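Local structure of PmoF1 (Methylocystis sp. ATCC 49242, 6P1E) at residues Leu10-Pro15 and Met103-Glu108; Asp41-Val46 and Ala84-Leu89; Ala67-Leu70 and Lys76-Leu79. The protein binds copper(II) through its PCuAC domain, here as a dimer, and probably serves as a copper chaperone in a methane-oxidizing bacterium. All blocks are in the same frame, centred on the assembly; numbering follows the deposited sequence.

Interaction 1: Leu10-Pro15 and Met103-Glu108; sequences LKVEHP and MTLVFE. With CU (copper (II) ion), chain E.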
loop_
_atom_site.group_PDB
_atom_site.type_symbol
_atom_site.label_atom_id
_atom_site.label_comp_id
_atom_site.label_asym_id
_atom_site.label_seq_id
_atom_site.Cartn_x
_atom_site.Cartn_y
_atom_site.Cartn_z
ATOM N N LEU B 10 -5.410 17.193 4.030
ATOM C CA LEU B 10 -4.729 16.011 3.515
ATOM C C LEU B 10 -4.876 14.841 4.477
ATOM O O LEU B 10 -4.973 15.027 5.690
ATOM C CB LEU B 10 -3.238 16.280 3.280
ATOM C CG LEU B 10 -2.858 17.539 2.500
ATOM C CD1 LEU B 10 -1.344 17.623 2.358
ATOM C CD2 LEU B 10 -3.528 17.551 1.140
ATOM N N LYS B 11 -4.882 13.635 3.926
ATOM C CA LYS B 11 -4.830 12.426 4.735
ATOM C C LYS B 11 -3.705 11.557 4.214
ATOM O O LYS B 11 -3.651 11.250 3.022
ATOM C CB LYS B 11 -6.157 11.666 4.699
ATOM C CG LYS B 11 -7.339 12.447 5.243
ATOM C CD LYS B 11 -8.474 11.519 5.648
ATOM C CE LYS B 11 -9.668 12.299 6.176
ATOM N NZ LYS B 11 -10.846 11.428 6.446
ATOM N N VAL B 12 -2.810 11.169 5.114
ATOM C CA VAL B 12 -1.732 10.253 4.780
ATOM C C VAL B 12 -2.129 8.903 5.342
ATOM O O VAL B 12 -2.182 8.718 6.557
ATOM C CB VAL B 12 -0.385 10.709 5.369
ATOM C CG1 VAL B 12 0.719 9.710 5.035
ATOM C CG2 VAL B 12 -0.029 12.098 4.859
ATOM N N GLU B 13 -2.370 7.950 4.450
ATOM C CA GLU B 13 -2.935 6.676 4.849
ATOM C C GLU B 13 -1.915 5.559 4.692
ATOM O O GLU B 13 -1.206 5.461 3.693
ATOM C CB GLU B 13 -4.204 6.387 4.038
ATOM C CG GLU B 13 -5.282 7.445 4.252
ATOM C CD GLU B 13 -6.578 7.156 3.516
ATOM O OE1 GLU B 13 -6.709 6.058 2.946
ATOM O OE2 GLU B 13 -7.469 8.032 3.509
ATOM N N HIS B 14 -1.850 4.748 5.740
ATOM C CA HIS B 14 -1.013 3.563 5.809
ATOM C C HIS B 14 0.401 3.778 5.274
ATOM O O HIS B 14 0.853 3.069 4.370
ATOM C CB HIS B 14 -1.669 2.400 5.085
ATOM C CG HIS B 14 -1.171 1.079 5.562
ATOM N ND1 HIS B 14 0.064 0.586 5.205
ATOM C CD2 HIS B 14 -1.702 0.184 6.424
ATOM C CE1 HIS B 14 0.257 -0.573 5.801
ATOM N NE2 HIS B 14 -0.802 -0.842 6.547
ATOM N N PRO B 15 1.111 4.764 5.831
ATOM C CA PRO B 15 2.522 4.930 5.478
ATOM C C PRO B 15 3.326 3.689 5.831
ATOM O O PRO B 15 3.148 3.121 6.910
ATOM C CB PRO B 15 2.959 6.126 6.326
ATOM C CG PRO B 15 2.038 6.103 7.496
ATOM C CD PRO B 15 0.720 5.622 6.963
ATOM N N MET B 103 8.915 9.595 11.099
ATOM C CA MET B 103 9.282 10.466 9.996
ATOM C C MET B 103 8.450 11.729 10.087
ATOM O O MET B 103 7.364 11.721 10.667
ATOM C CB MET B 103 9.042 9.785 8.644
ATOM C CG MET B 103 9.632 8.391 8.504
ATOM S SD MET B 103 9.029 7.543 7.027
ATOM C CE MET B 103 9.562 8.659 5.734
ATOM N N THR B 104 8.952 12.806 9.496
ATOM C CA THR B 104 8.180 14.028 9.365
ATOM C C THR B 104 8.002 14.319 7.888
ATOM O O THR B 104 8.976 14.468 7.152
ATOM C CB THR B 104 8.866 15.224 10.056
ATOM O OG1 THR B 104 9.103 14.918 11.436
ATOM C CG2 THR B 104 7.996 16.471 9.957
ATOM N N LEU B 105 6.748 14.388 7.459
ATOM C CA LEU B 105 6.433 14.773 6.093
ATOM C C LEU B 105 6.184 16.270 6.069
ATOM O O LEU B 105 5.496 16.801 6.939
ATOM C CB LEU B 105 5.212 14.013 5.568
ATOM C CG LEU B 105 5.245 12.489 5.699
ATOM C CD1 LEU B 105 3.961 11.885 5.145
ATOM C CD2 LEU B 105 6.464 11.898 5.011
ATOM N N VAL B 106 6.747 16.941 5.073
ATOM C CA VAL B 106 6.616 18.385 4.947
ATOM C C VAL B 106 5.854 18.715 3.674
ATOM O O VAL B 106 6.318 18.434 2.569
ATOM C CB VAL B 106 7.990 19.084 4.925
ATOM C CG1 VAL B 106 7.818 20.598 4.932
ATOM C CG2 VAL B 106 8.838 18.638 6.111
ATOM N N PHE B 107 4.671 19.295 3.846
ATOM C CA PHE B 107 3.839 19.714 2.728
ATOM C C PHE B 107 3.952 21.223 2.556
ATOM O O PHE B 107 4.006 21.957 3.542
ATOM C CB PHE B 107 2.387 19.297 2.953
ATOM C CG PHE B 107 2.195 17.811 3.044
ATOM C CD1 PHE B 107 2.048 17.045 1.898
ATOM C CD2 PHE B 107 2.180 17.176 4.276
ATOM C CE1 PHE B 107 1.874 15.674 1.979
ATOM C CE2 PHE B 107 2.009 15.806 4.364
ATOM C CZ PHE B 107 1.857 15.054 3.215
ATOM N N GLU B 108 3.997 21.682 1.308
ATOM C CA GLU B 108 4.213 23.101 1.021
ATOM C C GLU B 108 3.189 24.001 1.711
ATOM O O GLU B 108 3.548 25.039 2.269
ATOM C CB GLU B 108 4.188 23.364 -0.486
ATOM C CG GLU B 108 4.474 24.826 -0.841
ATOM C CD GLU B 108 4.502 25.087 -2.335
ATOM O OE1 GLU B 108 3.791 24.383 -3.083
ATOM O OE2 GLU B 108 5.238 26.004 -2.760
HETATM CU CU CU E . -0.634 -2.477 7.743
#

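Interaction 2: Asp41-Val46 and Ala84-Leu89; sequences DKLVAV and AYVALL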
loop_
_atom_site.group_PDB
_atom_site.type_symbol
_atom_site.label_atom_id
_atom_site.label_comp_id
_atom_site.label_asym_id
_atom_site.label_seq_id
_atom_site.Cartn_x
_atom_site.Cartn_y
_atom_site.Cartn_z
ATOM N N ASP B 41 -1.579 20.883 -3.238
ATOM C CA ASP B 41 -0.464 20.905 -2.302
ATOM C C ASP B 41 0.663 20.059 -2.881
ATOM O O ASP B 41 0.532 19.507 -3.975
ATOM C CB ASP B 41 -0.888 20.384 -0.924
ATOM C CG ASP B 41 -0.072 20.988 0.213
ATOM O OD1 ASP B 41 1.085 21.401 -0.022
ATOM O OD2 ASP B 41 -0.589 21.051 1.350
ATOM N N LYS B 42 1.772 19.969 -2.156
ATOM C CA LYS B 42 2.923 19.195 -2.603
ATOM C C LYS B 42 3.647 18.596 -1.412
ATOM O O LYS B 42 3.804 19.260 -0.395
ATOM C CB LYS B 42 3.906 20.071 -3.382
ATOM C CG LYS B 42 3.335 20.800 -4.582
ATOM C CD LYS B 42 4.438 21.582 -5.284
ATOM C CE LYS B 42 3.895 22.458 -6.399
ATOM N NZ LYS B 42 4.972 23.255 -7.049
ATOM N N LEU B 43 4.091 17.350 -1.537
ATOM C CA LEU B 43 5.063 16.809 -0.597
ATOM C C LEU B 43 6.438 17.258 -1.078
ATOM O O LEU B 43 6.899 16.828 -2.136
ATOM C CB LEU B 43 4.976 15.285 -0.509
ATOM C CG LEU B 43 6.000 14.621 0.417
ATOM C CD1 LEU B 43 5.765 15.017 1.867
ATOM C CD2 LEU B 43 5.962 13.108 0.258
ATOM N N VAL B 44 7.083 18.132 -0.310
ATOM C CA VAL B 44 8.324 18.762 -0.755
ATOM C C VAL B 44 9.559 18.249 -0.020
ATOM O O VAL B 44 10.673 18.344 -0.534
ATOM C CB VAL B 44 8.258 20.297 -0.591
ATOM C CG1 VAL B 44 7.167 20.874 -1.480
ATOM C CG2 VAL B 44 8.032 20.684 0.868
ATOM N N ALA B 45 9.368 17.707 1.177
ATOM C CA ALA B 45 10.494 17.199 1.950
ATOM C C ALA B 45 10.078 16.123 2.942
ATOM O O ALA B 45 8.926 16.059 3.371
ATOM C CB ALA B 45 11.186 18.343 2.679
ATOM N N VAL B 46 11.043 15.281 3.299
ATOM C CA VAL B 46 10.854 14.255 4.313
ATOM C C VAL B 46 12.057 14.278 5.243
ATOM O O VAL B 46 13.200 14.284 4.788
ATOM C CB VAL B 46 10.692 12.853 3.685
ATOM C CG1 VAL B 46 10.691 11.763 4.755
ATOM C CG2 VAL B 46 9.419 12.790 2.852
ATOM N N ALA B 84 5.956 6.338 -7.916
ATOM C CA ALA B 84 6.484 7.401 -7.065
ATOM C C ALA B 84 6.722 6.890 -5.648
ATOM O O ALA B 84 5.991 6.032 -5.152
ATOM C CB ALA B 84 5.537 8.591 -7.049
ATOM N N TYR B 85 7.769 7.397 -5.010
ATOM C CA TYR B 85 8.151 6.940 -3.684
ATOM C C TYR B 85 9.175 7.900 -3.098
ATOM O O TYR B 85 9.644 8.809 -3.786
ATOM C CB TYR B 85 8.724 5.520 -3.734
ATOM C CG TYR B 85 10.131 5.451 -4.286
ATOM C CD1 TYR B 85 11.212 5.183 -3.454
ATOM C CD2 TYR B 85 10.379 5.660 -5.636
ATOM C CE1 TYR B 85 12.497 5.121 -3.953
ATOM C CE2 TYR B 85 11.662 5.602 -6.143
ATOM C CZ TYR B 85 12.718 5.330 -5.298
ATOM O OH TYR B 85 13.996 5.269 -5.803
ATOM N N VAL B 86 9.506 7.699 -1.827
ATOM C CA VAL B 86 10.581 8.443 -1.187
ATOM C C VAL B 86 11.720 7.486 -0.877
ATOM O O VAL B 86 11.523 6.471 -0.210
ATOM C CB VAL B 86 10.107 9.139 0.104
ATOM C CG1 VAL B 86 11.249 9.920 0.749
ATOM C CG2 VAL B 86 8.931 10.050 -0.189
ATOM N N ALA B 87 12.910 7.814 -1.370
ATOM C CA ALA B 87 14.094 7.020 -1.086
ATOM C C ALA B 87 14.684 7.430 0.252
ATOM O O ALA B 87 14.918 8.612 0.496
ATOM C CB ALA B 87 15.125 7.184 -2.195
ATOM N N LEU B 88 14.901 6.445 1.118
ATOM C CA LEU B 88 15.548 6.659 2.410
ATOM C C LEU B 88 16.965 6.099 2.333
ATOM O O LEU B 88 17.148 4.889 2.227
ATOM C CB LEU B 88 14.756 5.988 3.533
ATOM C CG LEU B 88 13.281 6.383 3.651
ATOM C CD1 LEU B 88 12.633 5.672 4.829
ATOM C CD2 LEU B 88 13.116 7.889 3.787
ATOM N N LEU B 89 17.958 6.980 2.367
ATOM C CA LEU B 89 19.344 6.581 2.136
ATOM C C LEU B 89 20.146 6.515 3.445
ATOM O O LEU B 89 19.888 7.267 4.382
ATOM C CB LEU B 89 19.998 7.555 1.150
ATOM C CG LEU B 89 19.188 7.881 -0.110
ATOM C CD1 LEU B 89 19.900 8.934 -0.946
ATOM C CD2 LEU B 89 18.961 6.612 -0.913
#

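Interaction 3: Ala67-Leu70 and Lys76-Leu79; sequences APVL and KITL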
loop_
_atom_site.group_PDB
_atom_site.type_symbol
_atom_site.label_atom_id
_atom_site.label_comp_id
_atom_site.label_asym_id
_atom_site.label_seq_id
_atom_site.Cartn_x
_atom_site.Cartn_y
_atom_site.Cartn_z
ATOM N N ALA B 67 12.049 14.883 -7.318
ATOM C CA ALA B 67 10.926 15.755 -7.627
ATOM C C ALA B 67 9.850 15.627 -6.557
ATOM O O ALA B 67 9.628 14.538 -6.028
ATOM C CB ALA B 67 10.357 15.416 -8.994
ATOM N N PRO B 68 9.169 16.739 -6.234
ATOM C CA PRO B 68 8.109 16.658 -5.225
ATOM C C PRO B 68 6.926 15.822 -5.697
ATOM O O PRO B 68 6.755 15.628 -6.900
ATOM C CB PRO B 68 7.700 18.122 -5.030
ATOM C CG PRO B 68 8.053 18.783 -6.317
ATOM C CD PRO B 68 9.308 18.101 -6.779
ATOM N N VAL B 69 6.126 15.335 -4.757
ATOM C CA VAL B 69 4.868 14.686 -5.095
ATOM C C VAL B 69 3.792 15.755 -5.200
ATOM O O VAL B 69 3.465 16.416 -4.214
ATOM C CB VAL B 69 4.460 13.626 -4.053
ATOM C CG1 VAL B 69 3.140 12.976 -4.440
ATOM C CG2 VAL B 69 5.546 12.573 -3.916
ATOM N N LEU B 70 3.264 15.939 -6.405
ATOM C CA LEU B 70 2.175 16.878 -6.623
ATOM C C LEU B 70 0.866 16.268 -6.135
ATOM O O LEU B 70 0.587 15.094 -6.381
ATOM C CB LEU B 70 2.085 17.258 -8.100
ATOM C CG LEU B 70 3.380 17.803 -8.718
ATOM C CD1 LEU B 70 3.145 18.246 -10.153
ATOM C CD2 LEU B 70 3.958 18.948 -7.895
ATOM N N LYS B 76 -6.321 11.616 -5.034
ATOM C CA LYS B 76 -5.430 10.825 -4.205
ATOM C C LYS B 76 -4.237 10.395 -5.044
ATOM O O LYS B 76 -4.355 10.223 -6.259
ATOM C CB LYS B 76 -6.162 9.610 -3.640
ATOM C CG LYS B 76 -6.709 8.685 -4.713
ATOM C CD LYS B 76 -8.008 8.018 -4.290
ATOM C CE LYS B 76 -8.644 7.278 -5.463
ATOM N NZ LYS B 76 -9.605 6.218 -5.043
ATOM N N ILE B 77 -3.092 10.237 -4.390
ATOM C CA ILE B 77 -1.865 9.806 -5.049
ATOM C C ILE B 77 -1.288 8.613 -4.306
ATOM O O ILE B 77 -1.196 8.620 -3.076
ATOM C CB ILE B 77 -0.809 10.929 -5.106
ATOM C CG1 ILE B 77 -1.375 12.170 -5.806
ATOM C CG2 ILE B 77 0.457 10.442 -5.811
ATOM C CD1 ILE B 77 -1.723 11.966 -7.275
ATOM N N THR B 78 -0.890 7.600 -5.065
ATOM C CA THR B 78 -0.258 6.414 -4.508
ATOM C C THR B 78 1.243 6.441 -4.660
ATOM O O THR B 78 1.757 6.565 -5.775
ATOM C CB THR B 78 -0.748 5.138 -5.190
ATOM O OG1 THR B 78 -2.170 5.162 -5.278
ATOM C CG2 THR B 78 -0.295 3.900 -4.428
ATOM N N LEU B 79 1.941 6.323 -3.539
ATOM C CA LEU B 79 3.357 6.005 -3.560
ATOM C C LEU B 79 3.466 4.511 -3.288
ATOM O O LEU B 79 3.113 4.049 -2.205
ATOM C CB LEU B 79 4.143 6.814 -2.527
ATOM C CG LEU B 79 3.947 8.335 -2.541
ATOM C CD1 LEU B 79 4.927 8.996 -1.576
ATOM C CD2 LEU B 79 4.081 8.919 -3.939
#

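Interaction 1: Leu10-Pro15 and Met103-Glu108
Leu10 lies over the ring of Phe107, a facing contact inside the beta-sandwich-like PCuAC fold. The strands 10-13 and 103-107 do not pair. Their axes pass 11.1 Å apart at 148°, so they run roughly antiparallel in facing layers and meet through side chains alone. Leu10 sends CD1 onto one face of the ring, 3.7 Å from the Phe107 centroid and 19° off the normal, a CH-pi contact. The methyl is offset toward the rim, on the CG-CD1 side. Lys11 points the other way. Val12 then turns both methyls inward. CG1 meets Leu105 CD1 at 3.9 Å, tip to tip. CG2, set anti to the carbonyl carbon, touches Leu105 CD1 and, approaching the ring obliquely, Phe107 CZ at 3.9 Å. Glu13 leaves this core and belongs to a copper site with His34 of its own chain, against which its side chain packs. The chain then turns a corner at His14. His14 stacks on Phe32 of the second subunit, and its NE2 binds a different copper, shared with His34 NE2 of that subunit. The segment is apolar at Leu10 and Val12 and binds metal at His14. The bond from His14 NE2 to copper is 2.0 Å long.

Interaction 2: Asp41-Val46 and Ala84-Leu89
Val86 and Val46 meet tip to tip, and most of the buried surface belongs to these two residues. Their CA atoms are 8.0 Å apart, too far for backbone pairing. The gap is filled by methyl groups. Val86 CG1 touches Val46 CG2 at 4.0 Å, and Val86 CG2 lies 4.1 Å from the same Val46 methyl. Val46 CG2 therefore sits against both branches of Val86. The two valines share one rotamer, with CG1 anti to the backbone N (chi1 172° in Val46, -180° in Val86). In Val46 this turns CG2, the branch beside the backbone N, toward strand 85-89.

Leu43 adds a smaller share. Its CD2 comes to 4.3 Å from Val86 CG2, a looser touch than that of Val46. This Val86 methyl is one that Val46 also touches. All three side chains are buried. Phe29 packs on Val86, while Met103, Leu105 and Ala54 pack on Val46.

Leu43 and Val46 are three residues apart, yet both point toward Val86. A classic beta bulge makes this possible: Val44 and Ala45 both face Val106 on the neighbouring strand. The extra residue shifts the inward-outward alternation by one.

At the start of the strand, Asp41 OD1 accepts the backbone N-H of Lys42 at 2.7 Å. The donor lies on the anti side, 24° out of the carboxylate plane. OD1 also takes the N-H of Lys109, and OD2 that of Ala110. The carboxylate thereby ties strand 41-47 to the turn after strand 100-107.

Aliphatic packing of this kind, between strands that face each other without pairing, is typical of the core of a beta sandwich.

Interaction 3: Ala67-Leu70 and Lys76-Leu79
Val69 packs against Ile77 and Leu79, and this is the well-packed, more deeply buried part of the contact. Its two methyls divide the work. CG1 meets Ile77 CG2 at 3.9 Å, where the two side chains run alongside each other, pointing opposite ways. CG2 meets Leu79 CD2, also at 3.9 Å, and this same leucine methyl comes within 4.2 Å of Val69 CG1. Leu79 CD2 is therefore set against both branches of the valine. Val69 and Leu79 are buried, and Leu43 covers Val69 further.

Leu70 marks the solvent side. It is exposed, and it turns its isobutyl tip off the contact, against Lys42. It contributes its carbonyl rather than its side chain: Leu70 O lies 3.6 Å from Ile77 CG1. Ile77 has CG1 beside its own backbone N (chi1 -57°), which carries that branch to the carbonyl while CG2 stays with Val69. On the far face of strand 76-79, Thr78 packs on Trp16 of the second subunit.

Between the segments the chemistry is aliphatic, with a carbonyl oxygen resting on a CH2 group. It implies that burial of apolar surface, not directional bonding, holds the two strands face to face here.

The three contacts lie in one PCuAC domain, with centres 8 to 11 Å apart. Along the chain, interaction 3 is enclosed by interaction 2, and interaction 2 by interaction 1. Strand 75-91 serves both interaction 2 and interaction 3. Strand 41-47 sits between strands 69-71 and 100-107, so one side of the sandwich passes through all three contacts. Probable backbone hydrogen bonds make the joins: Val106 N to Ala45 O (2.9 Å) between interactions 1 and 2, and Leu43 N to Val69 O (2.9 Å) between interactions 2 and 3. Interactions 1 and 3 do not touch, but both reach the second subunit. Together they form part of the apolar core; interaction 1 runs on to copper-binding residues.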